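Local coordinates for conserved membrane protein (PDB 6GZU) that removes ubiquitin and transfers acetyl groups as a secreted Chlamydia effector, whose combined activities induce fragmentation of the Golgi, at residues A[24-29]-A[243-248]; A[16-21]-A[204-209]; A[36-41]-A[101-106]. All blocks are in the same frame, centred on the assembly; numbering follows the deposited sequence. Where two conformers were deposited one is given.

Helix 20-33 ties the three contacts together. The chain leading into it, chiefly W18, packs on helix 204-217 in interaction 2, its middle turns meet the loop after helix 228-241 in interaction 1, and the chain leaving it forms edge strand 37-38 of the mixed sheet in interaction 3. Their centres lie 13 to 14 Å apart, and all touch: H26 packs on W18 and S209, L27 on V39 and P104, and H20 on S41. Along the chain, interactions 1 and 2 cross, while both segments of interaction 3 fall between the ends that each of them joins. The start of this construct is thus packed against the Ulp1-like peptidase region and the loop before the final helix, 252-257.

Interaction 1: A[24-29]-A[243-248]; sequences STHLIR and PQRPIT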
loop_
_atom_site.group_PDB
_atom_site.type_symbol
_atom_site.label_atom_id
_atom_site.label_comp_id
_atom_site.label_asym_id
_atom_site.label_seq_id
_atom_site.Cartn_x
_atom_site.Cartn_y
_atom_site.Cartn_z
ATOM N N SER A 24 4.481 1.750 -8.031
ATOM C CA SER A 24 3.457 0.865 -8.585
ATOM C C SER A 24 4.058 -0.179 -9.516
ATOM O O SER A 24 3.548 -1.294 -9.570
ATOM C CB SER A 24 2.407 1.680 -9.332
ATOM O OG SER A 24 1.645 2.433 -8.408
ATOM N N THR A 25 5.120 0.173 -10.228
ATOM C CA THR A 25 5.785 -0.783 -11.109
ATOM C C THR A 25 6.327 -1.921 -10.256
ATOM O O THR A 25 6.227 -3.078 -10.662
ATOM C CB THR A 25 6.924 -0.090 -11.896
ATOM O OG1 THR A 25 6.331 0.852 -12.793
ATOM C CG2 THR A 25 7.767 -1.066 -12.760
ATOM N N HIS A 26 6.960 -1.603 -9.118
ATOM C CA HIS A 26 7.442 -2.675 -8.251
ATOM C C HIS A 26 6.326 -3.542 -7.684
ATOM O O HIS A 26 6.492 -4.755 -7.549
ATOM C CB HIS A 26 8.409 -2.184 -7.158
ATOM C CG HIS A 26 9.248 -3.290 -6.604
ATOM N ND1 HIS A 26 10.177 -3.958 -7.384
ATOM C CD2 HIS A 26 9.253 -3.890 -5.391
ATOM C CE1 HIS A 26 10.747 -4.900 -6.649
ATOM N NE2 HIS A 26 10.187 -4.892 -5.445
ATOM N N LEU A 27 5.206 -2.934 -7.315
ATOM C CA LEU A 27 4.048 -3.717 -6.862
ATOM C C LEU A 27 3.580 -4.675 -7.945
ATOM O O LEU A 27 3.337 -5.853 -7.670
ATOM C CB LEU A 27 2.923 -2.808 -6.348
ATOM C CG LEU A 27 3.093 -2.269 -4.922
ATOM C CD1 LEU A 27 4.413 -1.767 -4.481
ATOM C CD2 LEU A 27 1.974 -1.211 -4.718
ATOM N N ILE A 28 3.516 -4.220 -9.198
ATOM C CA ILE A 28 3.124 -5.096 -10.290
ATOM C C ILE A 28 4.155 -6.219 -10.478
ATOM O O ILE A 28 3.790 -7.396 -10.681
ATOM C CB ILE A 28 2.942 -4.303 -11.629
ATOM C CG1 ILE A 28 1.696 -3.405 -11.568
ATOM C CG2 ILE A 28 2.865 -5.242 -12.867
ATOM C CD1 ILE A 28 0.354 -4.199 -11.425
ATOM N N ARG A 29 5.442 -5.873 -10.430
ATOM C CA ARG A 29 6.504 -6.885 -10.464
ATOM C C ARG A 29 6.272 -7.946 -9.362
ATOM O O ARG A 29 6.281 -9.150 -9.636
ATOM C CB ARG A 29 7.843 -6.189 -10.291
ATOM C CG ARG A 29 9.069 -7.032 -10.306
ATOM C CD ARG A 29 10.313 -6.114 -10.154
ATOM N NE ARG A 29 10.565 -5.241 -11.293
ATOM C CZ ARG A 29 10.576 -3.903 -11.305
ATOM N NH1 ARG A 29 10.341 -3.174 -10.206
ATOM N NH2 ARG A 29 10.804 -3.277 -12.464
ATOM N N PRO A 243 16.973 -4.805 -12.630
ATOM C CA PRO A 243 17.021 -5.068 -14.090
ATOM C C PRO A 243 16.914 -6.540 -14.472
ATOM O O PRO A 243 16.604 -6.863 -15.631
ATOM C CB PRO A 243 18.406 -4.498 -14.480
ATOM C CG PRO A 243 18.651 -3.411 -13.472
ATOM C CD PRO A 243 18.152 -4.030 -12.187
ATOM N N GLN A 244 17.159 -7.436 -13.521
ATOM C CA GLN A 244 17.008 -8.861 -13.782
ATOM C C GLN A 244 15.591 -9.353 -13.529
ATOM O O GLN A 244 15.291 -10.535 -13.710
ATOM C CB GLN A 244 17.996 -9.674 -12.944
ATOM C CG GLN A 244 19.484 -9.406 -13.276
ATOM C CD GLN A 244 20.100 -8.384 -12.346
ATOM O OE1 GLN A 244 19.895 -8.438 -11.124
ATOM N NE2 GLN A 244 20.867 -7.429 -12.920
ATOM N N ARG A 245 14.721 -8.440 -13.127
ATOM C CA ARG A 245 13.333 -8.763 -12.779
ATOM C C ARG A 245 12.274 -7.995 -13.604
ATOM O O ARG A 245 11.439 -7.283 -13.043
ATOM C CB ARG A 245 13.101 -8.495 -11.277
ATOM C CG ARG A 245 14.063 -9.233 -10.349
ATOM C CD ARG A 245 14.017 -8.649 -8.935
ATOM N NE ARG A 245 12.761 -8.931 -8.283
ATOM C CZ ARG A 245 12.415 -8.417 -7.107
ATOM N NH1 ARG A 245 11.252 -8.722 -6.594
ATOM N NH2 ARG A 245 13.227 -7.562 -6.475
ATOM N N PRO A 246 12.297 -8.159 -14.937
ATOM C CA PRO A 246 11.367 -7.427 -15.790
ATOM C C PRO A 246 9.932 -7.902 -15.564
ATOM O O PRO A 246 9.666 -9.048 -15.163
ATOM C CB PRO A 246 11.840 -7.801 -17.189
ATOM C CG PRO A 246 12.528 -9.166 -16.988
ATOM C CD PRO A 246 13.234 -8.988 -15.697
ATOM N N ILE A 247 9.006 -7.012 -15.868
ATOM C CA ILE A 247 7.579 -7.346 -15.853
ATOM C C ILE A 247 7.288 -8.079 -17.152
ATOM O O ILE A 247 7.681 -7.616 -18.221
ATOM C CB ILE A 247 6.752 -6.073 -15.723
ATOM C CG1 ILE A 247 6.897 -5.503 -14.286
ATOM C CG2 ILE A 247 5.268 -6.351 -16.104
ATOM C CD1 ILE A 247 6.350 -4.122 -14.155
ATOM N N THR A 248 6.663 -9.256 -17.083
ATOM C CA THR A 248 6.438 -10.042 -18.316
ATOM C C THR A 248 4.976 -10.459 -18.521
ATOM O O THR A 248 4.624 -10.955 -19.587
ATOM C CB THR A 248 7.294 -11.361 -18.404
ATOM O OG1 THR A 248 6.848 -12.273 -17.372
ATOM C CG2 THR A 248 8.769 -11.056 -18.215
#
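T25 meets I247 methyl to methyl: with its CG2 anti to the backbone N, T25 CG2 lies 3.6 Å from I247 CD1, while its hydroxyl bonds back to L21 O. H26 turns a ring edge to R245; H26 CE1 is 3.6 Å from R245 NH2, and the ring stands nearly upright on the guanidinium, planes 87° apart. One turn of helix after S24, I28 reaches the same isoleucine, I28 CG2 to I247 CD1 3.9 Å. The extended first two torsions of R29 carry its CD over the rim of the R245 guanidinium, R29 CD to R245 CB 3.8 Å. A bend at the third (chi3 -68°) then lets R29 NE donate to R245 O at 2.8 Å, in the guanidinium plane and tilted somewhat from the carbonyl plane. R29 NH1 turns back to H26 ND1, 2.9 Å away and in the plane of both groups. D213 OD2 takes both H26 NE2 and R245 NH1. Because H26 accepts at ND1 and bonds a carboxylate through NE2, it is probably protonated at NE2 alone; D213 would probably offset the positive charge of R245 and ease its approach to R29, whose NE is bound to R245 O.

Interaction 2: A[16-21]-A[204-209]; sequences SSWDHL and CGIWLS
Helix 204-217, which begins with the cysteine of a probable peptidase triad, packs its first turns against W18, in the chain leading into helix 20-33. W18 sets its indole over I206: I206 CG1 stands above the five-membered ring, 3.6 Å from the ring centroid and 10° off the normal, a CH-pi contact. I206 CD1 extends beyond that ring to S16 O, 3.5 Å away. At the benzo end, S209 OG meets the ring edge near its plane, 3.4 Å from W18 CZ3. That hydroxyl lies beside its own backbone N (chi1 -63°) and donates to G205 O at 2.8 Å, almost in line with the carbonyl bond; S209 N also bonds G205 O, at 3.3 Å. G205, lacking a side chain, brings its CA to 5.1 Å from W18 CA. Water probably bridges W18 N to G205 N or to I206 N; the two modelled sites are too close together to be filled at once, so which bridge forms is doubtful. L239 of helix 228-241 also packs on W18, and D19 N-caps helix 20-33. C204 touches H134 of strand 134-141, consistent with the Cys-His-Asp triad of CE-clan, Ulp1-like peptidases, in which the nucleophile heads a helix.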
loop_
_atom_site.group_PDB
_atom_site.type_symbol
_atom_site.label_atom_id
_atom_site.label_comp_id
_atom_site.label_asym_id
_atom_site.label_seq_id
_atom_site.Cartn_x
_atom_site.Cartn_y
_atom_site.Cartn_z
ATOM N N SER A 16 18.179 7.985 -7.074
ATOM C CA SER A 16 17.028 8.667 -7.651
ATOM C C SER A 16 15.790 8.124 -6.908
ATOM O O SER A 16 15.613 6.915 -6.791
ATOM C CB SER A 16 16.955 8.388 -9.160
ATOM O OG SER A 16 18.240 8.541 -9.778
ATOM N N SER A 17 14.974 9.032 -6.372
ATOM C CA SER A 17 13.731 8.711 -5.675
ATOM C C SER A 17 12.792 7.945 -6.589
ATOM O O SER A 17 12.931 7.946 -7.834
ATOM C CB SER A 17 13.036 10.008 -5.311
ATOM O OG SER A 17 12.855 10.747 -6.499
ATOM N N TRP A 18 11.822 7.304 -5.964
ATOM C CA TRP A 18 10.797 6.567 -6.686
ATOM C C TRP A 18 9.489 7.317 -6.462
ATOM O O TRP A 18 9.154 7.645 -5.315
ATOM C CB TRP A 18 10.709 5.131 -6.148
ATOM C CG TRP A 18 11.709 4.183 -6.755
ATOM C CD1 TRP A 18 12.851 4.515 -7.427
ATOM C CD2 TRP A 18 11.645 2.748 -6.743
ATOM N NE1 TRP A 18 13.501 3.361 -7.842
ATOM C CE2 TRP A 18 12.785 2.267 -7.418
ATOM C CE3 TRP A 18 10.735 1.825 -6.193
ATOM C CZ2 TRP A 18 13.036 0.906 -7.593
ATOM C CZ3 TRP A 18 10.979 0.468 -6.366
ATOM C CH2 TRP A 18 12.129 0.018 -7.059
ATOM N N ASP A 19 8.802 7.640 -7.557
ATOM C CA ASP A 19 7.515 8.345 -7.533
ATOM C C ASP A 19 6.400 7.273 -7.544
ATOM O O ASP A 19 6.679 6.070 -7.484
ATOM C CB ASP A 19 7.392 9.354 -8.723
ATOM C CG ASP A 19 7.456 8.670 -10.142
ATOM O OD1 ASP A 19 7.338 7.431 -10.258
ATOM O OD2 ASP A 19 7.624 9.366 -11.189
ATOM N N HIS A 20 5.148 7.701 -7.611
ATOM C CA HIS A 20 4.058 6.746 -7.553
ATOM C C HIS A 20 4.180 5.687 -8.656
ATOM O O HIS A 20 3.912 4.501 -8.414
ATOM C CB HIS A 20 2.731 7.450 -7.681
ATOM C CG HIS A 20 1.555 6.558 -7.425
ATOM N ND1 HIS A 20 0.420 6.594 -8.199
ATOM C CD2 HIS A 20 1.313 5.656 -6.438
ATOM C CE1 HIS A 20 -0.467 5.736 -7.718
ATOM N NE2 HIS A 20 0.059 5.139 -6.660
ATOM N N LEU A 21 4.555 6.085 -9.869
ATOM C CA LEU A 21 4.629 5.111 -10.976
ATOM C C LEU A 21 5.727 4.056 -10.764
ATOM O O LEU A 21 5.516 2.866 -11.042
ATOM C CB LEU A 21 4.789 5.812 -12.352
ATOM C CG LEU A 21 3.543 6.653 -12.703
ATOM C CD1 LEU A 21 3.667 7.414 -14.012
ATOM C CD2 LEU A 21 2.291 5.795 -12.729
ATOM N N CYS A 204 12.264 7.157 0.412
ATOM C CA CYS A 204 11.133 6.458 1.048
ATOM C C CYS A 204 10.450 5.458 0.146
ATOM O O CYS A 204 10.036 4.379 0.649
ATOM C CB CYS A 204 10.107 7.480 1.542
ATOM S SG CYS A 204 9.715 8.728 0.282
ATOM N N GLY A 205 10.262 5.801 -1.140
ATOM C CA GLY A 205 9.561 4.906 -2.066
ATOM C C GLY A 205 10.338 3.624 -2.327
ATOM O O GLY A 205 9.750 2.552 -2.520
ATOM N N ILE A 206 11.661 3.721 -2.317
ATOM C CA ILE A 206 12.506 2.544 -2.527
ATOM C C ILE A 206 12.447 1.687 -1.266
ATOM O O ILE A 206 12.249 0.461 -1.348
ATOM C CB ILE A 206 13.935 2.960 -2.794
ATOM C CG1 ILE A 206 13.968 3.886 -4.017
ATOM C CG2 ILE A 206 14.808 1.729 -3.008
ATOM C CD1 ILE A 206 15.323 4.547 -4.264
ATOM N N TRP A 207 12.536 2.316 -0.102
ATOM C CA TRP A 207 12.482 1.547 1.131
ATOM C C TRP A 207 11.181 0.743 1.273
ATOM O O TRP A 207 11.203 -0.437 1.681
ATOM C CB TRP A 207 12.589 2.485 2.345
ATOM C CG TRP A 207 13.994 2.808 2.695
ATOM C CD1 TRP A 207 14.624 4.037 2.611
ATOM C CD2 TRP A 207 14.934 1.906 3.249
ATOM N NE1 TRP A 207 15.906 3.918 3.036
ATOM C CE2 TRP A 207 16.123 2.636 3.471
ATOM C CE3 TRP A 207 14.895 0.541 3.576
ATOM C CZ2 TRP A 207 17.282 2.045 3.982
ATOM C CZ3 TRP A 207 16.043 -0.042 4.089
ATOM C CH2 TRP A 207 17.218 0.713 4.309
ATOM N N LEU A 208 10.035 1.371 1.012
ATOM C CA LEU A 208 8.771 0.664 1.240
ATOM C C LEU A 208 8.631 -0.448 0.194
ATOM O O LEU A 208 8.031 -1.502 0.500
ATOM C CB LEU A 208 7.583 1.624 1.210
ATOM C CG LEU A 208 7.200 2.267 -0.138
ATOM C CD1 LEU A 208 6.262 1.319 -0.957
ATOM C CD2 LEU A 208 6.543 3.629 0.082
ATOM N N SER A 209 9.206 -0.276 -1.006
ATOM C CA SER A 209 9.146 -1.325 -2.020
ATOM C C SER A 209 10.000 -2.528 -1.614
ATOM O O SER A 209 9.579 -3.696 -1.774
ATOM C CB SER A 209 9.596 -0.772 -3.377
ATOM O OG SER A 209 8.707 0.246 -3.810
HETATM O O HOH W 1 10.847 7.977 -3.096
HETATM O O HOH W 2 12.536 6.697 -3.190
#

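Interaction 3: A[36-41]-A[101-106]; sequences DLFVPS and YAYPLW
F38 and Y101 lie with their rings nearly parallel but slid apart, planes at 26° and centroids 4.8 Å from each other. F38 swings CG anti to its backbone N (chi1 176°), Y101 keeps CG beside its own (chi1 -68°), and the shift that results places F38 CB rather than the phenyl centre over the tyrosine face, 3.8 Å from the Y101 centroid. The closest atoms of the two rings, F38 CD1 and Y101 CD2, are 3.3 Å apart. Further along, P40 leans on the next tyrosine, P40 CB to Y103 CE2 3.5 Å, and touches the following ring, P40 CG to P104 CD 3.9 Å. Between these two segments the backbones share one weak but straight bond, A102 N to F38 O at 3.5 Å; D36 and F38 also bond the backbone at R99 and I100. A102 O faces P40 CD at 3.0 Å; proline brings no N-H there, and this buried oxygen has no hydrogen-bond partner. Y103 OH bonds D58 of helix 51-58, which borders the tyrosine side. F38 also meets H80, a zinc ligand. Strand 37-38 is thus a short parallel edge on strand 100-107, whose other side pairs with strand 134-141, while helix 20-33 packs on L37 and P104.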
loop_
_atom_site.group_PDB
_atom_site.type_symbol
_atom_site.label_atom_id
_atom_site.label_comp_id
_atom_site.label_asym_id
_atom_site.label_seq_id
_atom_site.Cartn_x
_atom_site.Cartn_y
_atom_site.Cartn_z
ATOM N N ASP A 36 -1.314 -13.799 -4.710
ATOM C CA ASP A 36 -2.221 -13.370 -3.645
ATOM C C ASP A 36 -2.184 -11.869 -3.410
ATOM O O ASP A 36 -2.923 -11.350 -2.579
ATOM C CB ASP A 36 -1.832 -14.027 -2.322
ATOM C CG ASP A 36 -2.261 -15.474 -2.222
ATOM O OD1 ASP A 36 -3.180 -15.893 -2.966
ATOM O OD2 ASP A 36 -1.679 -16.187 -1.374
ATOM N N LEU A 37 -1.271 -11.156 -4.080
ATOM C CA LEU A 37 -1.123 -9.729 -3.820
ATOM C C LEU A 37 -2.033 -8.899 -4.695
ATOM O O LEU A 37 -1.953 -8.988 -5.929
ATOM C CB LEU A 37 0.310 -9.311 -4.123
ATOM C CG LEU A 37 0.644 -7.827 -3.976
ATOM C CD1 LEU A 37 0.566 -7.428 -2.506
ATOM C CD2 LEU A 37 2.050 -7.471 -4.556
ATOM N N PHE A 38 -2.881 -8.094 -4.064
ATOM C CA PHE A 38 -3.680 -7.089 -4.728
ATOM C C PHE A 38 -2.885 -5.772 -4.814
ATOM O O PHE A 38 -2.418 -5.221 -3.796
ATOM C CB PHE A 38 -4.948 -6.851 -3.925
ATOM C CG PHE A 38 -5.819 -5.769 -4.461
ATOM C CD1 PHE A 38 -5.664 -4.449 -4.031
ATOM C CD2 PHE A 38 -6.851 -6.060 -5.341
ATOM C CE1 PHE A 38 -6.480 -3.453 -4.497
ATOM C CE2 PHE A 38 -7.688 -5.032 -5.821
ATOM C CZ PHE A 38 -7.487 -3.745 -5.419
ATOM N N VAL A 39 -2.772 -5.247 -6.024
ATOM C CA VAL A 39 -2.163 -3.935 -6.263
ATOM C C VAL A 39 -3.292 -2.931 -6.493
ATOM O O VAL A 39 -4.156 -3.154 -7.344
ATOM C CB VAL A 39 -1.314 -4.029 -7.507
ATOM C CG1 VAL A 39 -0.674 -2.629 -7.843
ATOM C CG2 VAL A 39 -0.246 -5.133 -7.307
ATOM N N PRO A 40 -3.326 -1.855 -5.690
ATOM C CA PRO A 40 -4.392 -0.858 -5.781
ATOM C C PRO A 40 -4.216 0.087 -6.943
ATOM O O PRO A 40 -3.372 -0.127 -7.817
ATOM C CB PRO A 40 -4.293 -0.100 -4.443
ATOM C CG PRO A 40 -2.803 -0.113 -4.151
ATOM C CD PRO A 40 -2.350 -1.528 -4.633
ATOM N N SER A 41 -5.006 1.146 -6.966
ATOM C CA SER A 41 -5.075 2.011 -8.147
ATOM C C SER A 41 -3.713 2.474 -8.627
ATOM O O SER A 41 -2.898 2.955 -7.841
ATOM C CB SER A 41 -5.872 3.254 -7.793
ATOM O OG SER A 41 -5.743 4.211 -8.834
ATOM N N TYR A 101 -3.141 -6.951 0.598
ATOM C CA TYR A 101 -3.477 -5.714 -0.106
ATOM C C TYR A 101 -2.486 -4.659 0.330
ATOM O O TYR A 101 -2.440 -4.310 1.504
ATOM C CB TYR A 101 -4.907 -5.280 0.263
ATOM C CG TYR A 101 -5.982 -6.211 -0.274
ATOM C CD1 TYR A 101 -6.106 -7.514 0.199
ATOM C CD2 TYR A 101 -6.924 -5.755 -1.221
ATOM C CE1 TYR A 101 -7.103 -8.367 -0.329
ATOM C CE2 TYR A 101 -7.935 -6.578 -1.723
ATOM C CZ TYR A 101 -8.002 -7.886 -1.278
ATOM O OH TYR A 101 -8.969 -8.739 -1.785
ATOM N N ALA A 102 -1.688 -4.129 -0.595
ATOM C CA ALA A 102 -0.628 -3.211 -0.210
ATOM C C ALA A 102 -0.780 -1.836 -0.855
ATOM O O ALA A 102 -0.761 -1.751 -2.099
ATOM C CB ALA A 102 0.742 -3.803 -0.507
ATOM N N TYR A 103 -0.878 -0.776 -0.047
ATOM C CA TYR A 103 -1.227 0.550 -0.524
ATOM C C TYR A 103 -0.137 1.551 -0.269
ATOM O O TYR A 103 0.170 1.895 0.883
ATOM C CB TYR A 103 -2.443 1.071 0.283
ATOM C CG TYR A 103 -3.702 0.279 0.047
ATOM C CD1 TYR A 103 -3.941 -0.926 0.735
ATOM C CD2 TYR A 103 -4.611 0.692 -0.924
ATOM C CE1 TYR A 103 -5.100 -1.668 0.463
ATOM C CE2 TYR A 103 -5.758 -0.046 -1.225
ATOM C CZ TYR A 103 -5.983 -1.229 -0.554
ATOM O OH TYR A 103 -7.132 -1.933 -0.861
ATOM N N PRO A 104 0.417 2.102 -1.344
ATOM C CA PRO A 104 1.322 3.266 -1.178
ATOM C C PRO A 104 0.504 4.428 -0.633
ATOM O O PRO A 104 -0.610 4.717 -1.125
ATOM C CB PRO A 104 1.786 3.555 -2.624
ATOM C CG PRO A 104 1.618 2.186 -3.329
ATOM C CD PRO A 104 0.369 1.601 -2.732
ATOM N N LEU A 105 1.031 5.106 0.382
ATOM C CA LEU A 105 0.310 6.161 1.068
ATOM C C LEU A 105 1.205 7.402 1.072
ATOM O O LEU A 105 2.323 7.341 1.597
ATOM C CB LEU A 105 -0.106 5.703 2.486
ATOM C CG LEU A 105 -1.139 6.553 3.235
ATOM C CD1 LEU A 105 -1.833 5.843 4.359
ATOM C CD2 LEU A 105 -0.343 7.698 3.899
ATOM N N TRP A 106 0.680 8.496 0.526
ATOM C CA TRP A 106 1.378 9.769 0.325
ATOM C C TRP A 106 1.006 10.719 1.454
ATOM O O TRP A 106 -0.148 10.786 1.854
ATOM C CB TRP A 106 0.906 10.377 -0.987
ATOM C CG TRP A 106 1.665 11.575 -1.400
ATOM C CD1 TRP A 106 2.753 11.602 -2.227
ATOM C CD2 TRP A 106 1.386 12.955 -1.057
ATOM N NE1 TRP A 106 3.189 12.904 -2.403
ATOM C CE2 TRP A 106 2.369 13.750 -1.703
ATOM C CE3 TRP A 106 0.414 13.592 -0.266
ATOM C CZ2 TRP A 106 2.402 15.135 -1.581
ATOM C CZ3 TRP A 106 0.462 14.989 -0.133
ATOM C CH2 TRP A 106 1.437 15.735 -0.793
#